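Local coordinates for protein polyketide biosynthesis cytochrome P450 PksS (Bacillus subtilis, PDB 4YZR) that is a heme-containing monooxygenase that acts on dihydrobacillaene in the biosynthesis of the antibiotic polyketide bacillaene, at residues D52-L57 and F345-H350; S319-R322 and F326-N329; D89-K94 and R101-V106. All blocks are in the same frame, centred on the assembly; numbering follows the deposited sequence.

Contact 1 of 3, residues D52-L57 and F345-H350; sequences DCMAFL and FGFGIH. With HEM (protoporphyrin IX containing Fe), chain C.
The Phe347 ring carries Met54 on one face: the terminal methyl CE stands over the middle of the ring, and SD lies 4.0 Å from the Phe347 ring centroid, 21° off the ring normal. Both values fit a Met-aromatic contact, with the thioether arriving over the face. The His350 imidazole has Ile349 CG2 on one face, while the heme propionate lies at its edge, in plane: ND1 donates to HEM O1D at 2.7 Å with an almost straight angle of 170°. Phe345 approaches pyrrole atom HEM C2B obliquely, with CE1 3.6 Å from it. Bends at chi2 and chi3 fold the Met54 chain so that its end comes nearer to the Phe347 ring than its CB direction would suggest. Phe347 CB rests 3.9 Å from Leu57 CD1. One water joins the backbones, donating to Leu57 O at 2.9 Å and accepting from Ile349 N at 3.1 Å. Helix 50-58 thus packs on Phe347 of the loop leading to Cys352, the probable axial ligand. The FGxGxHxC run of this loop is the cytochrome P450 heme-binding signature.

Contact 2 of 3, residues S319-R322 and F326-N329; sequences SANR and FFEN
The turn that follows helix 317-320 carries the ANRDP sequence of bacterial cytochromes P450, and here it is met by Phe327 from the start of the loop leading toward the heme-binding signature. No hydrogen bond joins the two segments; a single ring set against backbone carbonyls does the work. Asn321 O stands 3.5 Å above the Phe327 ring plane, displaced toward the rim, and its shortest approach is 3.5 Å to Phe327 CD2. The neighbouring carbonyl arrives differently: Ala320 O lies at the ring edge, close to the plane, 3.5 Å from Phe327 CE2. The edge position meets the electropositive C-H side of the ring, whereas an oxygen over the face probably gains little from the ring itself. Asn321 O does have a polar partner, however, accepting from Arg283 NH1 of helix 274-285. Phe327 places CG anti to its carbonyl carbon (chi1 -56°), which directs the ring onto the turn. The turn is held by Arg322 N donating to Ser319 O at 3.0 Å. Beyond the ring, the Asn321 amide binds Ile343 N through OD1 and Ser286 OG through ND2, and Arg322 forms a salt bridge with Glu331. Arg283 belongs to an ExxR sequence, and Phe327 also touches Arg337, so this arrangement ties the P450 K helix to the meander region before the cysteine loop.

Contact 3 of 3, residues D89-K94 and R101-V106; sequences DHMLAK and RLRSLV. With HEM (protoporphyrin IX containing Fe), chain C.
Met91 and Arg103 cross obliquely, the methionine methyl lying against the aliphatic part of the arginine where the loop 89-94 folds back on helix 98-106, the P450 C helix. Met91 CE sits 3.3 Å from Arg103 CD and comes comparably near CB and CG, an approach along the aliphatic chain. Two torsions account for it. The Met91 CG lies between backbone N and carbonyl carbon (chi1 68°), and a bend at chi3 swings CE toward Arg103. At its base the same side chain meets the helix through Met91 CB, 3.8 Å from Leu102 CD1. Met91 SD lies over the start of Arg103, 3.8 Å from both Arg103 N and Arg103 CA, with Val106 CG1 farther off at 4.3 Å. Leu102 meets mainly CB, Arg103 both the sulfur and the methyl. Lys94 adds its CG, 4.0 Å from Leu102 CD1, while its amine turns to its own segment and forms a salt bridge with Asp89 OD1 at 3.0 Å, arriving from above the carboxylate plane.

Arg103 extends past Met91 to the heme, bent at chi2, and presents the edge of its guanidinium, in plane, to a propionate oxygen. His99, one helical turn earlier, binds the heme through NE2, so the pair fits the HxxxR pattern by which many P450 C helices hold a propionate. The charge pairing probably stabilises the carboxylate. Arg103 NH1 donates to HEM O2D at 2.7 Å with an N-H...O angle of 148°, and the same nitrogen also bonds Phe351 O.

Contact 1 is a surface contact, whereas contacts 2 and 3 are buried. Contacts 1 and 3 meet at the heme: each sends a nitrogen to a different oxygen of the same propionate, and they touch directly, His350 CE1 lying 3.3 Å from Met91 O. Contact 2 does not touch the heme and lies about 16 Å from contact 3 between nearest atoms, but it abuts contact 1 through Cys53 SG and Ala320 CB, 4.1 Å apart. Segments 326-329 and 345-350 share the long loop between helices 317-320 and 355-372. The chemistry follows place: thioether on ring plus a bridging water at the surface, carbonyls round a ring in the meander, and apolar packing beside a charged heme anchor in contact 3.

Contact 1 of 3, residues D52-L57 and F345-H350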
loop_
_atom_site.group_PDB
_atom_site.type_symbol
_atom_site.label_atom_id
_atom_site.label_comp_id
_atom_site.label_asym_id
_atom_site.label_seq_id
_atom_site.Cartn_x
_atom_site.Cartn_y
_atom_site.Cartn_z
ATOM N N ASP A 52 -21.618 -1.139 -0.605
ATOM C CA ASP A 52 -21.544 -1.435 0.828
ATOM C C ASP A 52 -20.189 -1.057 1.464
ATOM O O ASP A 52 -20.104 -0.560 2.589
ATOM C CB ASP A 52 -21.790 -2.905 1.135
ATOM C CG ASP A 52 -23.180 -3.387 0.670
ATOM O OD1 ASP A 52 -24.142 -2.584 0.836
ATOM O OD2 ASP A 52 -23.341 -4.505 0.186
ATOM N N CYS A 53 -19.112 -1.207 0.670
ATOM C CA CYS A 53 -17.815 -0.741 1.159
ATOM C C CYS A 53 -17.861 0.728 1.425
ATOM O O CYS A 53 -17.351 1.244 2.423
ATOM C CB CYS A 53 -16.748 -1.079 0.175
ATOM S SG CYS A 53 -16.189 -2.806 0.188
ATOM N N MET A 54 -18.439 1.484 0.442
ATOM C CA MET A 54 -18.606 2.946 0.658
ATOM C C MET A 54 -19.392 3.247 1.878
ATOM O O MET A 54 -18.985 4.155 2.632
ATOM C CB MET A 54 -19.140 3.670 -0.584
ATOM C CG MET A 54 -18.242 3.724 -1.761
ATOM S SD MET A 54 -16.809 4.772 -1.391
ATOM C CE MET A 54 -17.483 6.257 -0.848
ATOM N N ALA A 55 -20.477 2.571 2.097
ATOM C CA ALA A 55 -21.297 2.859 3.302
ATOM C C ALA A 55 -20.467 2.636 4.552
ATOM O O ALA A 55 -20.395 3.472 5.492
ATOM C CB ALA A 55 -22.493 1.964 3.332
ATOM N N PHE A 56 -19.727 1.541 4.665
ATOM C CA PHE A 56 -18.894 1.277 5.842
ATOM C C PHE A 56 -17.731 2.181 5.970
ATOM O O PHE A 56 -17.313 2.486 7.115
ATOM C CB PHE A 56 -18.458 -0.191 5.895
ATOM C CG PHE A 56 -19.535 -1.105 6.408
ATOM C CD1 PHE A 56 -20.462 -1.674 5.559
ATOM C CD2 PHE A 56 -19.611 -1.395 7.786
ATOM C CE1 PHE A 56 -21.476 -2.503 6.053
ATOM C CE2 PHE A 56 -20.593 -2.269 8.237
ATOM C CZ PHE A 56 -21.534 -2.752 7.368
ATOM N N LEU A 57 -17.183 2.720 4.894
ATOM C CA LEU A 57 -16.088 3.708 4.971
ATOM C C LEU A 57 -16.524 5.048 5.494
ATOM O O LEU A 57 -15.684 5.778 6.014
ATOM C CB LEU A 57 -15.387 3.765 3.588
ATOM C CG LEU A 57 -14.580 2.558 3.212
ATOM C CD1 LEU A 57 -14.171 2.570 1.756
ATOM C CD2 LEU A 57 -13.339 2.476 4.085
ATOM N N PHE A 345 -6.864 3.358 -2.809
ATOM C CA PHE A 345 -6.258 4.292 -1.787
ATOM C C PHE A 345 -7.213 4.487 -0.604
ATOM O O PHE A 345 -7.028 5.383 0.202
ATOM C CB PHE A 345 -5.854 5.579 -2.407
ATOM C CG PHE A 345 -4.716 5.510 -3.367
ATOM C CD1 PHE A 345 -3.480 5.006 -2.990
ATOM C CD2 PHE A 345 -4.782 6.063 -4.667
ATOM C CE1 PHE A 345 -2.394 4.974 -3.796
ATOM C CE2 PHE A 345 -3.708 6.079 -5.500
ATOM C CZ PHE A 345 -2.511 5.559 -5.077
ATOM N N GLY A 346 -8.291 3.672 -0.532
ATOM C CA GLY A 346 -9.308 3.850 0.481
ATOM C C GLY A 346 -10.216 4.976 0.079
ATOM O O GLY A 346 -10.418 5.290 -1.096
ATOM N N PHE A 347 -10.867 5.560 1.102
ATOM C CA PHE A 347 -11.900 6.642 0.893
ATOM C C PHE A 347 -12.195 7.332 2.163
ATOM O O PHE A 347 -12.324 6.605 3.145
ATOM C CB PHE A 347 -13.225 6.040 0.322
ATOM C CG PHE A 347 -14.222 7.079 0.049
ATOM C CD1 PHE A 347 -14.209 7.726 -1.098
ATOM C CD2 PHE A 347 -15.076 7.509 1.040
ATOM C CE1 PHE A 347 -15.023 8.806 -1.317
ATOM C CE2 PHE A 347 -15.911 8.630 0.839
ATOM C CZ PHE A 347 -15.864 9.241 -0.349
ATOM N N GLY A 348 -12.275 8.657 2.098
ATOM C CA GLY A 348 -12.677 9.449 3.252
ATOM C C GLY A 348 -11.548 9.861 4.137
ATOM O O GLY A 348 -10.548 10.303 3.620
ATOM N N ILE A 349 -11.798 9.763 5.435
ATOM C CA ILE A 349 -10.934 10.326 6.431
ATOM C C ILE A 349 -9.463 9.883 6.283
ATOM O O ILE A 349 -8.511 10.678 6.374
ATOM C CB ILE A 349 -11.513 9.973 7.902
ATOM C CG1 ILE A 349 -12.837 10.718 8.150
ATOM C CG2 ILE A 349 -10.588 10.309 9.007
ATOM C CD1 ILE A 349 -13.654 10.245 9.390
ATOM N N HIS A 350 -9.330 8.606 6.028
ATOM C CA HIS A 350 -8.048 7.913 6.037
ATOM C C HIS A 350 -7.554 7.681 4.570
ATOM O O HIS A 350 -6.589 6.888 4.447
ATOM C CB HIS A 350 -8.073 6.692 6.803
ATOM C CG HIS A 350 -8.373 6.896 8.263
ATOM N ND1 HIS A 350 -7.404 7.255 9.157
ATOM C CD2 HIS A 350 -9.534 6.821 8.968
ATOM C CE1 HIS A 350 -7.943 7.356 10.390
ATOM N NE2 HIS A 350 -9.205 7.101 10.275
HETATM C CHA HEM C . -3.521 5.016 3.975
HETATM C CHB HEM C . -3.146 2.358 -0.043
HETATM C CHC HEM C . 1.323 4.129 -0.779
HETATM C CHD HEM C . 0.961 6.629 3.300
HETATM C C1A HEM C . -3.806 4.125 2.967
HETATM C C2A HEM C . -5.057 3.387 2.738
HETATM C C3A HEM C . -4.911 2.628 1.682
HETATM C C4A HEM C . -3.590 2.916 1.116
HETATM C CMA HEM C . -5.859 1.629 1.150
HETATM C CAA HEM C . -6.252 3.401 3.700
HETATM C CBA HEM C . -6.172 2.355 4.715
HETATM C CGA HEM C . -7.376 2.219 5.744
HETATM O O1A HEM C . -7.281 1.172 6.474
HETATM O O2A HEM C . -8.191 3.058 5.640
HETATM C C1B HEM C . -1.888 2.600 -0.590
HETATM C C2B HEM C . -1.391 2.084 -1.823
HETATM C C3B HEM C . -0.142 2.551 -2.067
HETATM C C4B HEM C . 0.157 3.412 -0.922
HETATM C CMB HEM C . -2.188 1.188 -2.653
HETATM C CAB HEM C . 0.796 2.326 -3.152
HETATM C CBB HEM C . 0.404 1.905 -4.303
HETATM C C1C HEM C . 1.651 5.004 0.222
HETATM C C2C HEM C . 2.843 5.736 0.399
HETATM C C3C HEM C . 2.750 6.469 1.584
HETATM C C4C HEM C . 1.482 6.126 2.144
HETATM C CMC HEM C . 3.902 5.780 -0.670
HETATM C CAC HEM C . 3.717 7.377 2.178
HETATM C CBC HEM C . 4.985 7.290 1.998
HETATM C C1D HEM C . -0.270 6.417 3.873
HETATM C C2D HEM C . -0.692 6.959 5.142
HETATM C C3D HEM C . -1.972 6.514 5.311
HETATM C C4D HEM C . -2.339 5.700 4.135
HETATM C CMD HEM C . 0.083 7.902 6.035
HETATM C CAD HEM C . -2.910 6.818 6.451
HETATM C CBD HEM C . -3.742 8.037 6.205
HETATM C CGD HEM C . -4.657 8.482 7.388
HETATM O O1D HEM C . -4.870 7.628 8.256
HETATM O O2D HEM C . -5.126 9.634 7.305
HETATM N NA HEM C . -3.003 3.865 1.903
HETATM N NB HEM C . -0.924 3.448 -0.096
HETATM N NC HEM C . 0.829 5.273 1.281
HETATM N ND HEM C . -1.243 5.645 3.285
HETATM FE FE HEM C . -1.113 4.619 1.573
HETATM O O HOH W 1 -14.429 8.333 6.275
#

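Contact 2 of 3, residues S319-R322 and F326-N329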
loop_
_atom_site.group_PDB
_atom_site.type_symbol
_atom_site.label_atom_id
_atom_site.label_comp_id
_atom_site.label_asym_id
_atom_site.label_seq_id
_atom_site.Cartn_x
_atom_site.Cartn_y
_atom_site.Cartn_z
ATOM N N SER A 319 -12.572 -6.723 -4.739
ATOM C CA SER A 319 -13.855 -6.949 -5.402
ATOM C C SER A 319 -14.644 -5.703 -5.594
ATOM O O SER A 319 -15.413 -5.590 -6.578
ATOM C CB SER A 319 -14.618 -7.986 -4.596
ATOM O OG SER A 319 -14.843 -7.666 -3.298
ATOM N N ALA A 320 -14.593 -4.748 -4.694
ATOM C CA ALA A 320 -15.315 -3.507 -4.880
ATOM C C ALA A 320 -14.860 -2.830 -6.159
ATOM O O ALA A 320 -15.638 -2.276 -6.949
ATOM C CB ALA A 320 -15.052 -2.568 -3.724
ATOM N N ASN A 321 -13.544 -2.910 -6.435
ATOM C CA ASN A 321 -12.917 -2.343 -7.615
ATOM C C ASN A 321 -13.306 -3.052 -8.927
ATOM O O ASN A 321 -12.990 -2.546 -9.979
ATOM C CB ASN A 321 -11.405 -2.353 -7.423
ATOM C CG ASN A 321 -10.917 -1.202 -6.672
ATOM O OD1 ASN A 321 -11.623 -0.233 -6.398
ATOM N ND2 ASN A 321 -9.624 -1.258 -6.328
ATOM N N ARG A 322 -13.983 -4.168 -8.793
ATOM C CA ARG A 322 -14.479 -4.935 -9.941
ATOM C C ARG A 322 -15.974 -5.001 -9.932
ATOM O O ARG A 322 -16.583 -5.922 -10.575
ATOM C CB ARG A 322 -13.827 -6.334 -10.033
ATOM C CG ARG A 322 -12.316 -6.193 -10.288
ATOM C CD ARG A 322 -11.638 -7.499 -10.312
ATOM N NE ARG A 322 -10.175 -7.366 -10.414
ATOM C CZ ARG A 322 -9.431 -8.143 -11.148
ATOM N NH1 ARG A 322 -9.969 -9.154 -11.901
ATOM N NH2 ARG A 322 -8.159 -8.015 -11.066
ATOM N N PHE A 326 -20.480 -0.269 -10.672
ATOM C CA PHE A 326 -19.691 0.912 -10.714
ATOM C C PHE A 326 -18.637 0.996 -11.779
ATOM O O PHE A 326 -18.083 2.096 -12.029
ATOM C CB PHE A 326 -19.043 1.152 -9.296
ATOM C CG PHE A 326 -20.057 1.554 -8.280
ATOM C CD1 PHE A 326 -20.803 0.609 -7.606
ATOM C CD2 PHE A 326 -20.380 2.905 -8.062
ATOM C CE1 PHE A 326 -21.745 0.964 -6.685
ATOM C CE2 PHE A 326 -21.338 3.252 -7.146
ATOM C CZ PHE A 326 -22.023 2.289 -6.477
ATOM N N PHE A 327 -18.316 -0.115 -12.430
ATOM C CA PHE A 327 -17.333 -0.195 -13.443
ATOM C C PHE A 327 -17.881 -1.037 -14.608
ATOM O O PHE A 327 -18.285 -2.160 -14.429
ATOM C CB PHE A 327 -16.007 -0.833 -12.943
ATOM C CG PHE A 327 -15.385 -0.147 -11.746
ATOM C CD1 PHE A 327 -14.573 0.919 -11.936
ATOM C CD2 PHE A 327 -15.764 -0.455 -10.455
ATOM C CE1 PHE A 327 -13.998 1.585 -10.865
ATOM C CE2 PHE A 327 -15.239 0.212 -9.354
ATOM C CZ PHE A 327 -14.394 1.233 -9.610
ATOM N N GLU A 328 -17.652 -0.504 -15.797
ATOM C CA GLU A 328 -18.034 -1.256 -16.992
ATOM C C GLU A 328 -17.008 -2.292 -17.341
ATOM O O GLU A 328 -15.822 -2.009 -17.295
ATOM C CB GLU A 328 -18.180 -0.279 -18.147
ATOM C CG GLU A 328 -18.512 -0.867 -19.520
ATOM C CD GLU A 328 -18.346 0.191 -20.606
ATOM O OE1 GLU A 328 -18.612 1.372 -20.298
ATOM O OE2 GLU A 328 -17.944 -0.145 -21.745
ATOM N N ASN A 329 -17.475 -3.517 -17.685
ATOM C CA ASN A 329 -16.603 -4.625 -18.047
ATOM C C ASN A 329 -15.444 -4.711 -17.033
ATOM O O ASN A 329 -14.288 -4.572 -17.405
ATOM C CB ASN A 329 -15.995 -4.406 -19.438
ATOM C CG ASN A 329 -17.047 -4.298 -20.530
ATOM O OD1 ASN A 329 -17.006 -3.395 -21.341
ATOM N ND2 ASN A 329 -17.930 -5.220 -20.550
#

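Contact 3 of 3, residues D89-K94 and R101-V106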
loop_
_atom_site.group_PDB
_atom_site.type_symbol
_atom_site.label_atom_id
_atom_site.label_comp_id
_atom_site.label_asym_id
_atom_site.label_seq_id
_atom_site.Cartn_x
_atom_site.Cartn_y
_atom_site.Cartn_z
ATOM N N ASP A 89 -0.170 3.309 17.491
ATOM C CA ASP A 89 -0.646 4.607 17.850
ATOM C C ASP A 89 -0.557 5.656 16.691
ATOM O O ASP A 89 -0.744 6.829 16.917
ATOM C CB ASP A 89 0.231 5.109 18.967
ATOM C CG ASP A 89 -0.449 5.960 19.894
ATOM O OD1 ASP A 89 -1.570 5.575 20.332
ATOM O OD2 ASP A 89 0.155 6.991 20.259
ATOM N N HIS A 90 -0.213 5.208 15.517
ATOM C CA HIS A 90 -0.207 6.109 14.367
ATOM C C HIS A 90 -1.624 6.530 13.955
ATOM O O HIS A 90 -2.626 6.033 14.434
ATOM C CB HIS A 90 0.540 5.447 13.223
ATOM C CG HIS A 90 -0.026 4.128 12.839
ATOM N ND1 HIS A 90 -1.240 4.000 12.234
ATOM C CD2 HIS A 90 0.397 2.870 13.047
ATOM C CE1 HIS A 90 -1.554 2.737 12.095
ATOM N NE2 HIS A 90 -0.571 2.027 12.585
ATOM N N MET A 91 -1.678 7.489 13.077
ATOM C CA MET A 91 -2.920 8.114 12.739
ATOM C C MET A 91 -3.925 7.219 12.088
ATOM O O MET A 91 -5.116 7.591 12.061
ATOM C CB MET A 91 -2.728 9.369 11.908
ATOM C CG MET A 91 -2.227 9.197 10.581
ATOM S SD MET A 91 -1.947 10.930 9.995
ATOM C CE MET A 91 -3.046 11.079 8.720
ATOM N N LEU A 92 -3.497 6.138 11.443
ATOM C CA LEU A 92 -4.427 5.262 10.815
ATOM C C LEU A 92 -5.202 4.437 11.870
ATOM O O LEU A 92 -6.220 3.831 11.569
ATOM C CB LEU A 92 -3.609 4.478 9.774
ATOM C CG LEU A 92 -4.430 3.524 8.928
ATOM C CD1 LEU A 92 -5.591 4.119 8.115
ATOM C CD2 LEU A 92 -3.466 2.840 7.895
ATOM N N ALA A 93 -4.747 4.472 13.115
ATOM C CA ALA A 93 -5.386 3.865 14.250
ATOM C C ALA A 93 -6.051 4.926 15.114
ATOM O O ALA A 93 -6.367 4.659 16.302
ATOM C CB ALA A 93 -4.411 2.997 15.026
ATOM N N LYS A 94 -6.398 6.066 14.570
ATOM C CA LYS A 94 -7.061 7.177 15.330
ATOM C C LYS A 94 -8.277 7.606 14.586
ATOM O O LYS A 94 -8.393 7.564 13.353
ATOM C CB LYS A 94 -6.115 8.348 15.456
ATOM C CG LYS A 94 -4.823 8.127 16.169
ATOM C CD LYS A 94 -5.031 7.968 17.623
ATOM C CE LYS A 94 -3.657 7.890 18.344
ATOM N NZ LYS A 94 -3.758 7.555 19.768
ATOM N N ARG A 101 -5.715 16.378 13.715
ATOM C CA ARG A 101 -4.496 17.078 14.118
ATOM C C ARG A 101 -3.266 16.351 13.509
ATOM O O ARG A 101 -2.355 17.030 13.016
ATOM C CB ARG A 101 -4.427 17.129 15.654
ATOM C CG ARG A 101 -3.081 17.488 16.149
ATOM C CD ARG A 101 -3.001 17.664 17.655
ATOM N NE ARG A 101 -1.604 17.751 18.076
ATOM C CZ ARG A 101 -0.823 16.690 18.312
ATOM N NH1 ARG A 101 -1.304 15.468 18.197
ATOM N NH2 ARG A 101 0.465 16.837 18.606
ATOM N N LEU A 102 -3.164 15.039 13.730
ATOM C CA LEU A 102 -1.989 14.325 13.198
ATOM C C LEU A 102 -1.901 14.481 11.672
ATOM O O LEU A 102 -0.810 14.770 11.158
ATOM C CB LEU A 102 -2.085 12.861 13.580
ATOM C CG LEU A 102 -2.018 12.586 15.040
ATOM C CD1 LEU A 102 -2.240 11.097 15.303
ATOM C CD2 LEU A 102 -0.631 12.911 15.628
ATOM N N ARG A 103 -2.978 14.408 10.962
ATOM C CA ARG A 103 -2.940 14.526 9.512
ATOM C C ARG A 103 -2.490 15.909 9.151
ATOM O O ARG A 103 -1.718 16.055 8.188
ATOM C CB ARG A 103 -4.234 14.142 8.886
ATOM C CG ARG A 103 -4.050 14.039 7.367
ATOM C CD ARG A 103 -4.757 12.990 6.691
ATOM N NE ARG A 103 -4.565 13.057 5.235
ATOM C CZ ARG A 103 -4.863 12.050 4.427
ATOM N NH1 ARG A 103 -5.152 10.897 4.928
ATOM N NH2 ARG A 103 -4.798 12.261 3.139
ATOM N N SER A 104 -2.902 16.971 9.883
ATOM C CA SER A 104 -2.535 18.335 9.496
ATOM C C SER A 104 -1.079 18.597 9.718
ATOM O O SER A 104 -0.508 19.422 8.998
ATOM C CB SER A 104 -3.295 19.341 10.363
ATOM O OG SER A 104 -2.770 19.378 11.736
ATOM N N LEU A 105 -0.415 17.886 10.558
ATOM C CA LEU A 105 0.987 18.002 10.859
ATOM C C LEU A 105 1.870 17.317 9.810
ATOM O O LEU A 105 3.087 17.592 9.722
ATOM C CB LEU A 105 1.308 17.503 12.249
ATOM C CG LEU A 105 0.949 18.509 13.370
ATOM C CD1 LEU A 105 0.770 17.844 14.643
ATOM C CD2 LEU A 105 1.996 19.599 13.475
ATOM N N VAL A 106 1.369 16.339 9.080
ATOM C CA VAL A 106 2.154 15.724 8.019
ATOM C C VAL A 106 1.692 16.167 6.705
ATOM O O VAL A 106 2.504 15.991 5.758
ATOM C CB VAL A 106 2.160 14.217 8.198
ATOM C CG1 VAL A 106 0.816 13.626 8.102
ATOM C CG2 VAL A 106 3.116 13.475 7.240
HETATM C CHA HEM C . -3.521 5.016 3.975
HETATM C CHB HEM C . -3.146 2.358 -0.043
HETATM C CHC HEM C . 1.323 4.129 -0.779
HETATM C CHD HEM C . 0.961 6.629 3.300
HETATM C C1A HEM C . -3.806 4.125 2.967
HETATM C C2A HEM C . -5.057 3.387 2.738
HETATM C C3A HEM C . -4.911 2.628 1.682
HETATM C C4A HEM C . -3.590 2.916 1.116
HETATM C CMA HEM C . -5.859 1.629 1.150
HETATM C CAA HEM C . -6.252 3.401 3.700
HETATM C CBA HEM C . -6.172 2.355 4.715
HETATM C CGA HEM C . -7.376 2.219 5.744
HETATM O O1A HEM C . -7.281 1.172 6.474
HETATM O O2A HEM C . -8.191 3.058 5.640
HETATM C C1B HEM C . -1.888 2.600 -0.590
HETATM C C2B HEM C . -1.391 2.084 -1.823
HETATM C C3B HEM C . -0.142 2.551 -2.067
HETATM C C4B HEM C . 0.157 3.412 -0.922
HETATM C CMB HEM C . -2.188 1.188 -2.653
HETATM C CAB HEM C . 0.796 2.326 -3.152
HETATM C CBB HEM C . 0.404 1.905 -4.303
HETATM C C1C HEM C . 1.651 5.004 0.222
HETATM C C2C HEM C . 2.843 5.736 0.399
HETATM C C3C HEM C . 2.750 6.469 1.584
HETATM C C4C HEM C . 1.482 6.126 2.144
HETATM C CMC HEM C . 3.902 5.780 -0.670
HETATM C CAC HEM C . 3.717 7.377 2.178
HETATM C CBC HEM C . 4.985 7.290 1.998
HETATM C C1D HEM C . -0.270 6.417 3.873
HETATM C C2D HEM C . -0.692 6.959 5.142
HETATM C C3D HEM C . -1.972 6.514 5.311
HETATM C C4D HEM C . -2.339 5.700 4.135
HETATM C CMD HEM C . 0.083 7.902 6.035
HETATM C CAD HEM C . -2.910 6.818 6.451
HETATM C CBD HEM C . -3.742 8.037 6.205
HETATM C CGD HEM C . -4.657 8.482 7.388
HETATM O O1D HEM C . -4.870 7.628 8.256
HETATM O O2D HEM C . -5.126 9.634 7.305
HETATM N NA HEM C . -3.003 3.865 1.903
HETATM N NB HEM C . -0.924 3.448 -0.096
HETATM N NC HEM C . 0.829 5.273 1.281
HETATM N ND HEM C . -1.243 5.645 3.285
HETATM FE FE HEM C . -1.113 4.619 1.573
#